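Long-range contact in adenosylmethionine-8-amino-7-oxononanoate aminotransferase (Methanocaldococcus jannaschii, PDB 6ZHK), which probably transfers the amino group of S-adenosyl-L-methionine to 8-amino-7-oxononanoate, a pyridoxal-phosphate-dependent step in biotin synthesis: residues K147-K152 / K181-N186. Numbering follows the deposited sequence.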
# COMPACT_ATOMS: atom_id res chain seq x y z
N LYS A 147 4.29 -0.35 23.75
CA LYS A 147 3.75 -1.67 23.52
C LYS A 147 2.29 -1.56 23.11
O LYS A 147 1.72 -0.47 23.05
CB LYS A 147 3.96 -2.58 24.75
CG LYS A 147 5.43 -2.99 24.97
CD LYS A 147 5.62 -4.00 26.09
CE LYS A 147 6.93 -4.78 26.03
NZ LYS A 147 8.10 -3.86 25.95
N PHE A 148 1.74 -2.69 22.69
CA PHE A 148 0.35 -2.69 22.28
C PHE A 148 -0.31 -3.94 22.86
O PHE A 148 0.38 -4.83 23.33
CB PHE A 148 0.26 -2.74 20.76
CG PHE A 148 0.83 -4.01 20.24
CD1 PHE A 148 2.17 -4.10 19.92
CD2 PHE A 148 0.02 -5.15 20.14
CE1 PHE A 148 2.70 -5.30 19.52
CE2 PHE A 148 0.55 -6.35 19.72
CZ PHE A 148 1.91 -6.41 19.40
N ILE A 149 -1.63 -3.95 22.82
CA ILE A 149 -2.37 -5.14 23.15
C ILE A 149 -3.23 -5.52 21.95
O ILE A 149 -3.93 -4.68 21.35
CB ILE A 149 -3.32 -4.83 24.35
CG1 ILE A 149 -2.52 -4.68 25.65
CG2 ILE A 149 -4.28 -6.00 24.46
CD1 ILE A 149 -3.34 -4.14 26.83
N SER A 150 -3.23 -6.81 21.64
CA SER A 150 -4.10 -7.31 20.60
C SER A 150 -4.52 -8.74 21.01
O SER A 150 -4.50 -9.06 22.21
CB SER A 150 -3.34 -7.25 19.32
OG SER A 150 -4.18 -7.64 18.25
N VAL A 151 -4.92 -9.57 20.03
CA VAL A 151 -5.34 -10.95 20.30
C VAL A 151 -4.58 -11.93 19.44
O VAL A 151 -4.18 -11.63 18.32
CB VAL A 151 -6.86 -11.15 20.14
CG1 VAL A 151 -7.61 -10.44 21.26
CG2 VAL A 151 -7.40 -10.78 18.76
N LYS A 152 -4.37 -13.12 20.01
CA LYS A 152 -3.81 -14.22 19.23
C LYS A 152 -4.77 -14.54 18.08
O LYS A 152 -6.00 -14.48 18.25
CB LYS A 152 -3.65 -15.43 20.14
CG LYS A 152 -2.52 -15.33 21.18
CD LYS A 152 -2.64 -16.43 22.23
CE LYS A 152 -2.04 -16.03 23.56
NZ LYS A 152 -1.61 -17.20 24.37
N LYS A 181 7.26 -5.65 19.92
CA LYS A 181 6.60 -6.62 20.77
C LYS A 181 5.46 -5.98 21.57
O LYS A 181 5.44 -4.80 21.89
CB LYS A 181 7.65 -7.31 21.67
CG LYS A 181 8.79 -7.98 20.92
CD LYS A 181 8.25 -9.05 19.96
CE LYS A 181 9.32 -9.89 19.24
NZ LYS A 181 10.24 -9.03 18.47
N GLY A 182 4.54 -6.83 22.03
CA GLY A 182 3.41 -6.34 22.82
C GLY A 182 2.79 -7.51 23.57
O GLY A 182 3.48 -8.47 23.88
N TYR A 183 1.48 -7.46 23.80
CA TYR A 183 0.75 -8.47 24.55
C TYR A 183 -0.41 -9.00 23.72
O TYR A 183 -1.14 -8.21 23.09
CB TYR A 183 0.16 -7.83 25.80
CG TYR A 183 1.26 -7.20 26.64
CD1 TYR A 183 2.07 -8.02 27.42
CD2 TYR A 183 1.52 -5.84 26.62
CE1 TYR A 183 3.12 -7.49 28.16
CE2 TYR A 183 2.56 -5.28 27.37
CZ TYR A 183 3.35 -6.12 28.15
OH TYR A 183 4.41 -5.70 28.89
N HIS A 184 -0.62 -10.32 23.73
CA HIS A 184 -1.76 -10.80 22.96
C HIS A 184 -2.65 -11.58 23.91
O HIS A 184 -2.17 -12.54 24.51
CB HIS A 184 -1.29 -11.77 21.89
CG HIS A 184 -0.67 -11.10 20.74
ND1 HIS A 184 0.70 -10.86 20.70
CD2 HIS A 184 -1.19 -10.58 19.62
CE1 HIS A 184 0.98 -10.26 19.54
NE2 HIS A 184 -0.15 -10.08 18.88
N ALA A 185 -3.91 -11.15 24.06
CA ALA A 185 -4.86 -11.94 24.82
C ALA A 185 -5.26 -13.19 24.02
O ALA A 185 -5.03 -13.30 22.81
CB ALA A 185 -6.05 -11.11 25.13
N ASN A 186 -5.92 -14.13 24.72
CA ASN A 186 -6.39 -15.32 24.02
C ASN A 186 -7.53 -14.93 23.10
O ASN A 186 -8.28 -13.99 23.39
CB ASN A 186 -6.84 -16.45 24.94
CG ASN A 186 -5.66 -17.04 25.68
OD1 ASN A 186 -4.64 -17.37 25.07
ND2 ASN A 186 -5.82 -17.17 26.99
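Y183 O is gripped twice by strand 147-151. S150 N donates a nearly straight hydrogen bond to it (2.9 Å, 164° at the hydrogen), and I149 CA adds a CA-H...O contact at 3.3 Å. Y183 N bonds to F148 O, A185 N to S150 O and K152 N to A185 O, a parallel ladder. It sets 183-185 as an edge strand, within this chain, of the seven-stranded mixed sheet typical of fold-type I aminotransferases.

F148 carries the side-chain contact on one face. With CG between its backbone N and carbonyl carbon (chi1 64°), the ring lies against K181 and G182, just before strand 183-185. G182 CA makes a CH-pi contact over one ring face, offset toward the rim, 3.8 Å from the centroid. The ring's edge points at the face of H184 in an offset edge-to-face pair, planes at 79°. Replacing F148 by an alanine would probably open a gap over G182 and leave the H184 ring without its aromatic neighbour.

On the other face, I149 CG1 meets Y183 CB at 4.1 Å, near helix 211-224. K152 NZ bonds to N186 OD1 at 3.1 Å. Main-chain bonds thus hold the register, while F148, G182 and H184 pack together, H184 NE2 being bonded to G166 O.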